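Local coordinates for SspB protein (Streptomyces clavuligerus, PDB 6JUF) that probably acts as a metal-dependent DNA nickase or nuclease in the SspABCD-SspE phosphorothioation-sensing defence system against phages, at residues Leu69-Tyr74 / Ala341-Arg346; Gln33-Pro38 / Ser85-Glu90; Ala15-Phe20 / Arg61-Ala66; Gly123-Ala128 / Lys345-Gln350. All blocks are in the same frame, centred on the assembly; numbering follows the deposited sequence. Where two conformers were deposited one is given.

How the contacts relate
From the N terminus, the loop 15-20 is the first to be used: contact 3 brings it onto helix 57-66 and so folds back the chain that includes helix 24-34. Contact 2 starts inside that span, at 33-38, and ends beyond it on strand 83-87, so contacts 2 and 3 cross. Contact 1 opens on strand 70-74, within the span of contact 2, and closes only at helix 339-350; these two also cross, and they meet in the hairpin of strands 70-74 and 83-87. Contact 4 opens later, at 123-128, and ends with contact 1 on the same helix 339-350. Arg65 links contact 3 to Glu72 of contact 1, and Arg71 links contact 1 to Gly123 of contact 4.

Contact 1. Residues Leu69-Tyr74 / Ala341-Arg346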
# COMPACT_ATOMS: atom_id res chain seq x y z
N LEU B 69 -15.72 1.13 -9.96
CA LEU B 69 -15.67 2.45 -9.35
C LEU B 69 -16.16 3.51 -10.32
O LEU B 69 -16.52 4.62 -9.90
CB LEU B 69 -14.23 2.78 -8.88
CG LEU B 69 -13.70 1.80 -7.81
CD1 LEU B 69 -12.21 2.03 -7.63
CD2 LEU B 69 -14.34 1.96 -6.43
N THR B 70 -16.16 3.18 -11.62
CA THR B 70 -16.82 4.02 -12.61
C THR B 70 -17.59 3.15 -13.55
O THR B 70 -17.36 1.92 -13.59
CB THR B 70 -15.82 4.77 -13.50
OG1 THR B 70 -14.92 3.81 -14.12
CG2 THR B 70 -15.02 5.81 -12.70
N ARG B 71 -18.57 3.80 -14.23
CA ARG B 71 -19.21 3.22 -15.41
C ARG B 71 -18.91 4.19 -16.55
O ARG B 71 -18.66 5.38 -16.29
CB ARG B 71 -20.74 3.08 -15.23
CG ARG B 71 -21.26 1.84 -14.48
CD ARG B 71 -21.66 0.87 -15.65
NE ARG B 71 -22.61 0.04 -15.11
CZ ARG B 71 -23.02 -1.11 -15.55
NH1 ARG B 71 -22.55 -1.59 -16.70
NH2 ARG B 71 -23.92 -1.74 -14.81
N GLU B 72 -18.96 3.73 -17.79
CA GLU B 72 -18.75 4.59 -18.91
C GLU B 72 -19.99 4.57 -19.83
O GLU B 72 -20.70 3.55 -19.96
CB GLU B 72 -17.46 4.19 -19.69
CG GLU B 72 -16.19 4.31 -18.86
CD GLU B 72 -14.96 4.09 -19.69
OE1 GLU B 72 -15.03 3.94 -20.93
OE2 GLU B 72 -13.89 4.02 -19.07
N HIS B 73 -20.21 5.73 -20.46
CA HIS B 73 -21.37 5.88 -21.39
C HIS B 73 -21.17 7.03 -22.31
O HIS B 73 -20.44 7.93 -21.95
CB HIS B 73 -22.67 6.05 -20.61
CG HIS B 73 -23.90 5.69 -21.43
ND1 HIS B 73 -24.78 6.62 -21.81
CD2 HIS B 73 -24.28 4.51 -22.06
CE1 HIS B 73 -25.76 6.05 -22.55
NE2 HIS B 73 -25.44 4.77 -22.72
N TYR B 74 -21.82 7.07 -23.47
CA TYR B 74 -21.73 8.29 -24.29
C TYR B 74 -22.25 9.52 -23.53
O TYR B 74 -23.22 9.43 -22.73
CB TYR B 74 -22.50 8.12 -25.62
CG TYR B 74 -22.22 6.79 -26.31
CD1 TYR B 74 -21.05 6.60 -27.07
CD2 TYR B 74 -23.11 5.72 -26.17
CE1 TYR B 74 -20.80 5.39 -27.71
CE2 TYR B 74 -22.86 4.50 -26.79
CZ TYR B 74 -21.71 4.34 -27.56
OH TYR B 74 -21.47 3.11 -28.18
N ALA B 341 -27.25 4.43 -14.76
CA ALA B 341 -28.37 3.53 -15.08
C ALA B 341 -28.41 3.28 -16.61
O ALA B 341 -28.76 2.20 -17.07
CB ALA B 341 -29.70 4.08 -14.55
N GLU B 342 -28.07 4.34 -17.36
CA GLU B 342 -28.03 4.30 -18.82
C GLU B 342 -27.03 3.26 -19.32
O GLU B 342 -27.33 2.45 -20.21
CB GLU B 342 -27.75 5.69 -19.42
CG GLU B 342 -29.01 6.54 -19.55
CD GLU B 342 -30.17 5.75 -20.11
OE1 GLU B 342 -30.08 5.27 -21.27
OE2 GLU B 342 -31.19 5.61 -19.39
N ALA B 343 -25.84 3.29 -18.70
CA ALA B 343 -24.85 2.25 -18.92
C ALA B 343 -25.31 0.79 -18.54
O ALA B 343 -25.12 -0.18 -19.31
CB ALA B 343 -23.51 2.63 -18.25
N GLU B 344 -25.91 0.64 -17.35
CA GLU B 344 -26.51 -0.64 -16.96
C GLU B 344 -27.57 -1.12 -18.01
O GLU B 344 -27.56 -2.27 -18.43
CB GLU B 344 -27.09 -0.57 -15.56
CG GLU B 344 -27.32 -1.97 -14.99
CD GLU B 344 -28.14 -1.96 -13.73
OE1 GLU B 344 -29.10 -1.16 -13.68
OE2 GLU B 344 -27.82 -2.72 -12.80
N LYS B 345 -28.43 -0.19 -18.44
CA LYS B 345 -29.50 -0.51 -19.40
C LYS B 345 -28.97 -1.02 -20.73
O LYS B 345 -29.48 -1.99 -21.32
CB LYS B 345 -30.42 0.69 -19.64
CG LYS B 345 -31.45 0.90 -18.54
CD LYS B 345 -32.58 1.82 -19.02
CE LYS B 345 -33.60 2.05 -17.91
NZ LYS B 345 -32.97 2.65 -16.69
N ARG B 346 -27.93 -0.32 -21.20
CA ARG B 346 -27.23 -0.71 -22.42
C ARG B 346 -26.71 -2.12 -22.34
O ARG B 346 -26.81 -2.89 -23.31
CB ARG B 346 -26.05 0.23 -22.68
CG ARG B 346 -25.46 -0.06 -24.07
CD ARG B 346 -24.12 0.57 -24.32
NE ARG B 346 -23.30 0.59 -23.12
CZ ARG B 346 -22.71 -0.47 -22.56
NH1 ARG B 346 -22.83 -1.72 -23.08
NH2 ARG B 346 -22.00 -0.27 -21.44
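Ala343 sits between Arg71 and His73, its CB 3.6 Å from Arg71 CD and 3.4 Å from Glu72 O. The imidazole of His73 lies against Glu342 and Ala343 on helix 339-350: Glu342 CB makes a CH-pi contact 4.0 Å from the centroid of the His73 ring, and Ala343 N lies over the same face. With CG anti to the backbone N (chi1 -158°), His73 is turned toward the helix, and Tyr74 CD2 lies over its other face. On the far side of Ala343 the Arg71 chain bends at chi2 and lays one face of its guanidinium over Glu344 CA, with NH2 3.4 Å from Glu344 CG. The carboxylate plane of Glu344 is turned 72° from that guanidinium, and OE2 stays beyond salt-bridge range of Arg71 NH2. This is a strand of a two-stranded hairpin packed across the C-terminal helix; the short axes cross at 78° and approach to 7.7 Å, a closeness that the small Ala343 permits. Farther out, Arg71 NH2 is hydrogen-bonded to Gly123 O, which probably helps to hold the guanidinium over the helix. Glu72 points the other way, forming salt bridges with Arg61 and Arg65.

Contact 2. Residues Gln33-Pro38 / Ser85-Glu90; sequences QVQSNP and SYPTWE
The end of helix 24-34 and the turn that follows it pack on strand 83-87, the second strand of the antiparallel hairpin 70-74/83-87. Val34 meets the strand with both methyls. Its CG2, anti to the backbone N, rests close above the peptide of Ser85, 3.1 Å from Ser85 O and 3.6 Å from Ser85 CB, while CG1 reaches Pro87 CB at 3.8 Å. Val34 and Pro87 run alongside one another, pointing opposite ways, and Pro87 CD also touches the carbonyl O of Val34. Pro87 CG reaches on to Gln35 CA. Four residues after Val34 the chain returns to the strand: Pro38 sets its CB 3.7 Å from Tyr86 CE1, at a slant to the ring. Tyr86 also touches Lys339 and Leu340 of helix 339-350, so the tyrosine lies between the turn and the C-terminal helix. Between the two points of attachment a water donates to both Val34 O and Ser85 O, satisfying two carbonyls that could not bond each other directly. Beside it, Pro38 CA makes a CA-H...O contact with Ser85 O. The direct bond runs from Ser85 N to Pro38 O, 3.0 Å long and nearly straight at 176°, the donor lying in the carbonyl plane on a lone pair.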
# COMPACT_ATOMS: atom_id res chain seq x y z
N GLN B 33 -11.25 13.21 -9.46
CA GLN B 33 -11.41 13.88 -10.78
C GLN B 33 -12.74 13.59 -11.50
O GLN B 33 -13.40 14.53 -11.95
CB GLN B 33 -10.26 13.47 -11.71
CG GLN B 33 -8.91 14.07 -11.42
CD GLN B 33 -8.72 15.40 -12.11
OE1 GLN B 33 -8.55 15.44 -13.32
NE2 GLN B 33 -8.79 16.47 -11.35
N VAL B 34 -13.16 12.32 -11.59
CA VAL B 34 -14.38 11.93 -12.32
C VAL B 34 -15.63 12.45 -11.63
O VAL B 34 -16.67 12.50 -12.23
CB VAL B 34 -14.42 10.39 -12.56
CG1 VAL B 34 -14.79 9.64 -11.29
CG2 VAL B 34 -15.40 10.05 -13.68
N GLN B 35 -15.54 12.74 -10.31
CA GLN B 35 -16.71 13.20 -9.54
C GLN B 35 -17.33 14.48 -10.21
O GLN B 35 -18.55 14.61 -10.33
CB GLN B 35 -16.30 13.48 -8.12
CG GLN B 35 -17.14 12.74 -7.11
CD GLN B 35 -16.98 13.29 -5.70
OE1 GLN B 35 -15.88 13.69 -5.31
NE2 GLN B 35 -18.07 13.29 -4.91
N SER B 36 -16.43 15.32 -10.71
CA SER B 36 -16.89 16.55 -11.39
C SER B 36 -16.65 16.62 -12.88
O SER B 36 -17.25 17.42 -13.54
CB SER B 36 -16.39 17.82 -10.78
OG SER B 36 -15.01 17.81 -10.80
N ASN B 37 -15.77 15.76 -13.42
CA ASN B 37 -15.38 15.84 -14.83
C ASN B 37 -15.53 14.50 -15.57
O ASN B 37 -14.62 13.63 -15.42
CB ASN B 37 -13.93 16.27 -14.92
CG ASN B 37 -13.49 16.59 -16.36
OD1 ASN B 37 -12.32 16.89 -16.57
ND2 ASN B 37 -14.39 16.56 -17.32
N PRO B 38 -16.62 14.30 -16.32
CA PRO B 38 -16.83 13.03 -17.07
C PRO B 38 -15.77 12.82 -18.15
O PRO B 38 -15.55 11.70 -18.63
CB PRO B 38 -18.22 13.19 -17.68
CG PRO B 38 -18.72 14.53 -17.33
CD PRO B 38 -17.74 15.26 -16.48
N SER B 85 -16.76 8.97 -18.38
CA SER B 85 -16.71 8.18 -17.09
C SER B 85 -17.49 8.82 -15.97
O SER B 85 -17.57 10.05 -15.95
CB SER B 85 -15.25 7.99 -16.63
OG SER B 85 -14.58 7.16 -17.57
N TYR B 86 -18.14 8.02 -15.14
CA TYR B 86 -19.04 8.51 -14.08
C TYR B 86 -18.73 7.63 -12.87
O TYR B 86 -18.70 6.43 -13.01
CB TYR B 86 -20.50 8.44 -14.51
CG TYR B 86 -20.73 9.19 -15.81
CD1 TYR B 86 -21.06 10.55 -15.75
CD2 TYR B 86 -20.65 8.54 -17.05
CE1 TYR B 86 -21.26 11.26 -16.95
CE2 TYR B 86 -20.82 9.24 -18.23
CZ TYR B 86 -21.17 10.58 -18.16
OH TYR B 86 -21.39 11.29 -19.30
N PRO B 87 -18.55 8.26 -11.70
CA PRO B 87 -18.32 7.51 -10.47
C PRO B 87 -19.58 6.72 -10.00
O PRO B 87 -20.69 7.23 -10.05
CB PRO B 87 -17.97 8.62 -9.43
CG PRO B 87 -18.78 9.81 -9.88
CD PRO B 87 -18.78 9.71 -11.41
N THR B 88 -19.38 5.46 -9.56
CA THR B 88 -20.48 4.65 -9.11
C THR B 88 -20.80 5.00 -7.68
O THR B 88 -19.93 5.59 -6.97
CB THR B 88 -20.10 3.17 -9.19
OG1 THR B 88 -18.94 2.96 -8.35
CG2 THR B 88 -19.75 2.76 -10.60
N TRP B 89 -21.96 4.63 -7.21
CA TRP B 89 -22.31 4.85 -5.81
C TRP B 89 -21.34 4.09 -4.94
O TRP B 89 -21.02 4.57 -3.84
CB TRP B 89 -23.76 4.42 -5.61
CG TRP B 89 -24.20 4.53 -4.16
CD1 TRP B 89 -24.84 5.60 -3.55
CD2 TRP B 89 -24.05 3.52 -3.08
NE1 TRP B 89 -25.13 5.32 -2.23
CE2 TRP B 89 -24.63 4.11 -1.88
CE3 TRP B 89 -23.47 2.26 -3.02
CZ2 TRP B 89 -24.72 3.40 -0.67
CZ3 TRP B 89 -23.50 1.58 -1.81
CH2 TRP B 89 -24.12 2.13 -0.66
N GLU B 90 -20.86 2.92 -5.38
CA GLU B 90 -19.89 2.20 -4.58
C GLU B 90 -18.59 2.97 -4.35
O GLU B 90 -17.96 2.89 -3.27
CB GLU B 90 -19.58 0.76 -5.18
CG GLU B 90 -20.72 -0.23 -4.98
CD GLU B 90 -21.93 -0.03 -5.88
OE1 GLU B 90 -21.85 0.78 -6.89
OE2 GLU B 90 -22.92 -0.68 -5.62
O HOH W 1 -18.63 12.23 -14.16

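Contact 3. Residues Ala15-Phe20 / Arg61-Ala66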
# COMPACT_ATOMS: atom_id res chain seq x y z
N ALA B 15 -5.42 -6.79 -21.54
CA ALA B 15 -4.15 -6.04 -21.55
C ALA B 15 -4.35 -4.53 -21.65
O ALA B 15 -3.43 -3.83 -22.00
CB ALA B 15 -3.21 -6.55 -22.65
N ARG B 16 -5.55 -4.01 -21.38
CA ARG B 16 -5.74 -2.54 -21.48
C ARG B 16 -5.02 -1.80 -20.34
O ARG B 16 -4.86 -0.56 -20.40
CB ARG B 16 -7.23 -2.21 -21.41
CG ARG B 16 -8.08 -2.93 -22.44
CD ARG B 16 -8.37 -2.11 -23.64
NE ARG B 16 -9.28 -2.81 -24.57
CZ ARG B 16 -10.34 -2.22 -25.14
NH1 ARG B 16 -10.64 -0.92 -24.88
NH2 ARG B 16 -11.12 -2.90 -25.98
N HIS B 17 -4.56 -2.52 -19.29
CA HIS B 17 -3.76 -1.94 -18.23
C HIS B 17 -2.31 -1.81 -18.65
O HIS B 17 -1.48 -1.23 -17.92
CB HIS B 17 -3.80 -2.87 -17.00
CG HIS B 17 -3.71 -4.34 -17.39
ND1 HIS B 17 -2.54 -4.91 -17.81
CD2 HIS B 17 -4.69 -5.34 -17.49
CE1 HIS B 17 -2.79 -6.24 -18.11
NE2 HIS B 17 -4.10 -6.46 -17.91
N GLU B 18 -1.98 -2.34 -19.82
CA GLU B 18 -0.58 -2.33 -20.37
C GLU B 18 0.45 -2.83 -19.40
O GLU B 18 1.60 -2.36 -19.37
CB GLU B 18 -0.20 -0.90 -20.92
CG GLU B 18 -1.14 -0.55 -22.07
CD GLU B 18 -0.97 0.87 -22.58
OE1 GLU B 18 0.14 1.08 -23.08
OE2 GLU B 18 -1.92 1.68 -22.60
N THR B 19 0.07 -3.85 -18.65
CA THR B 19 0.88 -4.51 -17.59
C THR B 19 1.09 -3.69 -16.34
O THR B 19 1.85 -4.11 -15.46
CB THR B 19 2.28 -5.11 -18.04
OG1 THR B 19 3.29 -4.10 -18.18
CG2 THR B 19 2.15 -5.90 -19.37
N PHE B 20 0.47 -2.52 -16.22
CA PHE B 20 0.47 -1.80 -14.93
C PHE B 20 -0.57 -2.41 -13.97
O PHE B 20 -1.74 -2.44 -14.30
CB PHE B 20 0.02 -0.36 -15.16
CG PHE B 20 1.08 0.50 -15.87
CD1 PHE B 20 2.32 0.73 -15.28
CD2 PHE B 20 0.80 1.05 -17.13
CE1 PHE B 20 3.29 1.55 -15.90
CE2 PHE B 20 1.75 1.87 -17.75
CZ PHE B 20 2.99 2.09 -17.14
N ARG B 61 -7.85 4.77 -16.16
CA ARG B 61 -9.25 4.69 -16.55
C ARG B 61 -9.79 3.25 -16.44
O ARG B 61 -10.88 3.02 -15.86
CB ARG B 61 -9.35 5.22 -17.98
CG ARG B 61 -10.76 5.14 -18.63
CD ARG B 61 -10.64 5.57 -20.10
NE ARG B 61 -11.89 5.40 -20.78
CZ ARG B 61 -12.10 5.86 -22.02
NH1 ARG B 61 -11.11 6.54 -22.63
NH2 ARG B 61 -13.27 5.66 -22.61
N TYR B 62 -9.01 2.30 -16.99
CA TYR B 62 -9.36 0.89 -17.01
C TYR B 62 -9.59 0.37 -15.57
O TYR B 62 -10.57 -0.28 -15.28
CB TYR B 62 -8.28 0.07 -17.75
CG TYR B 62 -8.51 -1.41 -17.52
CD1 TYR B 62 -9.44 -2.14 -18.28
CD2 TYR B 62 -7.81 -2.07 -16.47
CE1 TYR B 62 -9.69 -3.48 -17.98
CE2 TYR B 62 -8.05 -3.43 -16.20
CZ TYR B 62 -9.02 -4.11 -16.98
OH TYR B 62 -9.29 -5.42 -16.68
N TRP B 63 -8.66 0.70 -14.68
CA TRP B 63 -8.71 0.15 -13.32
C TRP B 63 -9.94 0.67 -12.61
O TRP B 63 -10.59 -0.06 -11.86
CB TRP B 63 -7.43 0.36 -12.51
CG TRP B 63 -6.37 -0.59 -12.91
CD1 TRP B 63 -5.10 -0.30 -13.38
CD2 TRP B 63 -6.45 -2.06 -12.84
NE1 TRP B 63 -4.39 -1.49 -13.65
CE2 TRP B 63 -5.15 -2.57 -13.33
CE3 TRP B 63 -7.43 -2.98 -12.40
CZ2 TRP B 63 -4.89 -3.95 -13.42
CZ3 TRP B 63 -7.13 -4.36 -12.49
CH2 TRP B 63 -5.90 -4.81 -12.99
N SER B 64 -10.27 1.95 -12.81
CA SER B 64 -11.51 2.46 -12.16
C SER B 64 -12.76 1.71 -12.66
O SER B 64 -13.61 1.38 -11.82
CB SER B 64 -11.70 3.93 -12.51
OG SER B 64 -10.87 4.66 -11.62
N ARG B 65 -12.89 1.46 -13.98
CA ARG B 65 -14.02 0.71 -14.54
C ARG B 65 -14.00 -0.73 -13.99
O ARG B 65 -15.02 -1.29 -13.60
CB ARG B 65 -13.88 0.75 -16.06
CG ARG B 65 -15.06 0.41 -16.98
CD ARG B 65 -14.68 0.89 -18.39
NE ARG B 65 -13.68 0.07 -19.20
CZ ARG B 65 -12.67 0.53 -19.98
NH1 ARG B 65 -12.40 1.84 -20.07
NH2 ARG B 65 -11.89 -0.29 -20.65
N ALA B 66 -12.80 -1.31 -13.99
CA ALA B 66 -12.67 -2.78 -13.65
C ALA B 66 -13.02 -3.04 -12.21
O ALA B 66 -13.56 -4.08 -11.83
CB ALA B 66 -11.22 -3.23 -13.95
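The loop that carries Glu18, a magnesium-binding residue, is fixed to helix 57-66 through an aromatic cluster of His17, Tyr62 and Trp63, although no magnesium is bound to this chain. A type I turn from Ala15 to Glu18 runs into a type I' turn from His17 to Phe20, and the shared corner presents His17 to the helix. The imidazole directs an edge toward the face of Tyr62, an offset edge-to-face pair with planes at 66° and His17 CD2 4.1 Å from Tyr62 CE2. Against Trp63 the same ring is almost parallel but slid aside, and it is His17 CB that touches the indole, 3.7 Å from Trp63 NE1. His17 CG stands between the backbone N and the carbonyl carbon (chi1 41°), a setting that brings ND1 round to accept from Thr19 N at 2.9 Å, close to the ring plane. NE2 of the same ring is hydrogen-bonded to Asp172, so both imidazole nitrogens are engaged and the ring's rotation is fixed. Trp63 NE1 donates to Phe20 O at 2.9 Å; the oxygen lies in the indole plane, but the donor is tilted 31° from the carbonyl plane. Arg16 lays CB against Tyr62 CD1, 3.8 Å away. Around this core, helix 166-180 supplies Asp172 and packs Cys175 on His17 and Trp63, Trp26 of helix 24-34 touches Trp63, and Tyr62 OH is hydrogen-bonded to Trp127 O, tying helix 57-66 to the loop before helix 129-137.

Contact 4. Residues Gly123-Ala128 / Lys345-Gln350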
# COMPACT_ATOMS: atom_id res chain seq x y z
N GLY B 123 -26.18 -7.10 -16.40
CA GLY B 123 -26.06 -5.65 -16.54
C GLY B 123 -24.71 -5.09 -16.06
O GLY B 123 -24.39 -3.93 -16.35
N THR B 124 -23.90 -5.90 -15.37
CA THR B 124 -22.54 -5.49 -14.89
C THR B 124 -21.52 -6.62 -14.88
O THR B 124 -21.19 -7.17 -13.83
CB THR B 124 -22.59 -4.80 -13.50
OG1 THR B 124 -23.67 -3.88 -13.43
CG2 THR B 124 -21.25 -4.05 -13.16
N LYS B 125 -21.04 -6.98 -16.07
CA LYS B 125 -20.10 -8.09 -16.23
C LYS B 125 -18.71 -7.63 -15.78
O LYS B 125 -18.43 -6.42 -15.60
CB LYS B 125 -20.04 -8.52 -17.71
CG LYS B 125 -21.19 -9.37 -18.18
CD LYS B 125 -21.05 -9.59 -19.70
CE LYS B 125 -21.95 -10.75 -20.11
NZ LYS B 125 -21.76 -11.09 -21.55
N SER B 126 -17.78 -8.56 -15.62
CA SER B 126 -16.39 -8.24 -15.25
C SER B 126 -15.60 -7.71 -16.46
O SER B 126 -15.79 -8.13 -17.59
CB SER B 126 -15.74 -9.51 -14.74
OG SER B 126 -14.35 -9.28 -14.40
N TRP B 127 -14.72 -6.76 -16.16
CA TRP B 127 -13.73 -6.21 -17.11
C TRP B 127 -12.46 -6.96 -17.09
O TRP B 127 -11.53 -6.54 -17.78
CB TRP B 127 -13.48 -4.71 -16.84
CG TRP B 127 -14.69 -3.90 -17.10
CD1 TRP B 127 -15.64 -3.39 -16.17
CD2 TRP B 127 -15.22 -3.54 -18.40
NE1 TRP B 127 -16.67 -2.78 -16.83
CE2 TRP B 127 -16.47 -2.84 -18.17
CE3 TRP B 127 -14.80 -3.78 -19.72
CZ2 TRP B 127 -17.23 -2.38 -19.20
CZ3 TRP B 127 -15.60 -3.29 -20.74
CH2 TRP B 127 -16.78 -2.62 -20.48
N ALA B 128 -12.35 -8.04 -16.33
CA ALA B 128 -11.06 -8.75 -16.22
C ALA B 128 -11.15 -10.23 -16.53
O ALA B 128 -11.01 -11.07 -15.63
CB ALA B 128 -10.43 -8.49 -14.82
N LYS B 345 -28.43 -0.19 -18.44
CA LYS B 345 -29.50 -0.51 -19.40
C LYS B 345 -28.97 -1.02 -20.73
O LYS B 345 -29.48 -1.99 -21.32
CB LYS B 345 -30.42 0.69 -19.64
CG LYS B 345 -31.45 0.90 -18.54
CD LYS B 345 -32.58 1.82 -19.02
CE LYS B 345 -33.60 2.05 -17.91
NZ LYS B 345 -32.97 2.65 -16.69
N ARG B 346 -27.93 -0.32 -21.20
CA ARG B 346 -27.23 -0.71 -22.42
C ARG B 346 -26.71 -2.12 -22.34
O ARG B 346 -26.81 -2.89 -23.31
CB ARG B 346 -26.05 0.23 -22.68
CG ARG B 346 -25.46 -0.06 -24.07
CD ARG B 346 -24.12 0.57 -24.32
NE ARG B 346 -23.30 0.59 -23.12
CZ ARG B 346 -22.71 -0.47 -22.56
NH1 ARG B 346 -22.83 -1.72 -23.08
NH2 ARG B 346 -22.00 -0.27 -21.44
N GLU B 347 -26.09 -2.45 -21.20
CA GLU B 347 -25.57 -3.79 -21.04
C GLU B 347 -26.71 -4.82 -20.93
O GLU B 347 -26.64 -5.91 -21.51
CB GLU B 347 -24.62 -3.86 -19.84
CG GLU B 347 -23.70 -5.05 -19.92
CD GLU B 347 -22.63 -5.08 -18.83
OE1 GLU B 347 -22.51 -6.13 -18.20
OE2 GLU B 347 -21.87 -4.06 -18.62
N LEU B 348 -27.77 -4.46 -20.18
CA LEU B 348 -28.92 -5.34 -20.00
C LEU B 348 -29.55 -5.66 -21.36
O LEU B 348 -29.94 -6.80 -21.62
CB LEU B 348 -29.92 -4.71 -19.08
CG LEU B 348 -29.61 -4.87 -17.59
CD1 LEU B 348 -30.52 -4.00 -16.74
CD2 LEU B 348 -29.64 -6.30 -17.05
N LYS B 349 -29.55 -4.65 -22.24
CA LYS B 349 -30.11 -4.78 -23.59
C LYS B 349 -29.42 -5.84 -24.45
O LYS B 349 -30.08 -6.45 -25.29
CB LYS B 349 -30.17 -3.42 -24.29
CG LYS B 349 -31.49 -2.69 -24.00
CD LYS B 349 -32.69 -3.35 -24.72
CE LYS B 349 -33.86 -3.71 -23.79
NZ LYS B 349 -34.78 -2.56 -23.54
N GLN B 350 -28.13 -6.06 -24.19
CA GLN B 350 -27.37 -7.16 -24.82
C GLN B 350 -27.78 -8.59 -24.44
O GLN B 350 -27.55 -9.51 -25.23
CB GLN B 350 -25.87 -6.98 -24.57
CG GLN B 350 -25.38 -5.61 -24.95
CD GLN B 350 -24.59 -5.63 -26.23
OE1 GLN B 350 -23.45 -5.17 -26.26
NE2 GLN B 350 -25.19 -6.17 -27.30
O HOH W 2 -24.45 -8.09 -18.35
O HOH W 3 -19.81 -4.15 -16.64
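Glu347 projects from helix 339-350 straight at the backbone of 123-128, its CG anti to the backbone N (chi1 -159°) and the chain extended beyond it. The carboxylate thus reaches the peptides that follow Gly123, and OE1 accepts from Lys125 N through its syn lone pair, at 2.7 Å and 153°. The Lys125 side chain crosses that of Glu347 obliquely: CB and CG pass the carboxylate, each 3.5 Å from Glu347 OE1, and then the extended chain carries NZ away to Ala7 O. Leu348, the next residue of the helix, covers Gly123 from a different direction, with CD2 3.6 Å from Gly123 N. Gly123, with no side chain, lets the helix come so close that its CA lies 4.5 Å from Leu348 CA. The contact joins the loop between helices 107-118 and 129-137 to the last helix of the model. Farther along, Ser126 OG accepts from Ala128 N in an ST turn just before helix 129-137. Two waters add to the grip on the carboxylate. One accepts from Gly123 N and donates to Glu347 OE1 at 2.8 Å, and the other donates to Lys125 O and to Glu347 OE2. OE1 therefore takes two hydrogen bonds, and OE2 has a water besides a weak hydrogen bond with His11 and a weak, long ion pair with Arg71. Another acceptor, Gly123 O, lies 3.4 Å from both Glu347 OE1 and OE2, but the surrounding donors would probably offset it and favour the ionised form of this buried glutamate.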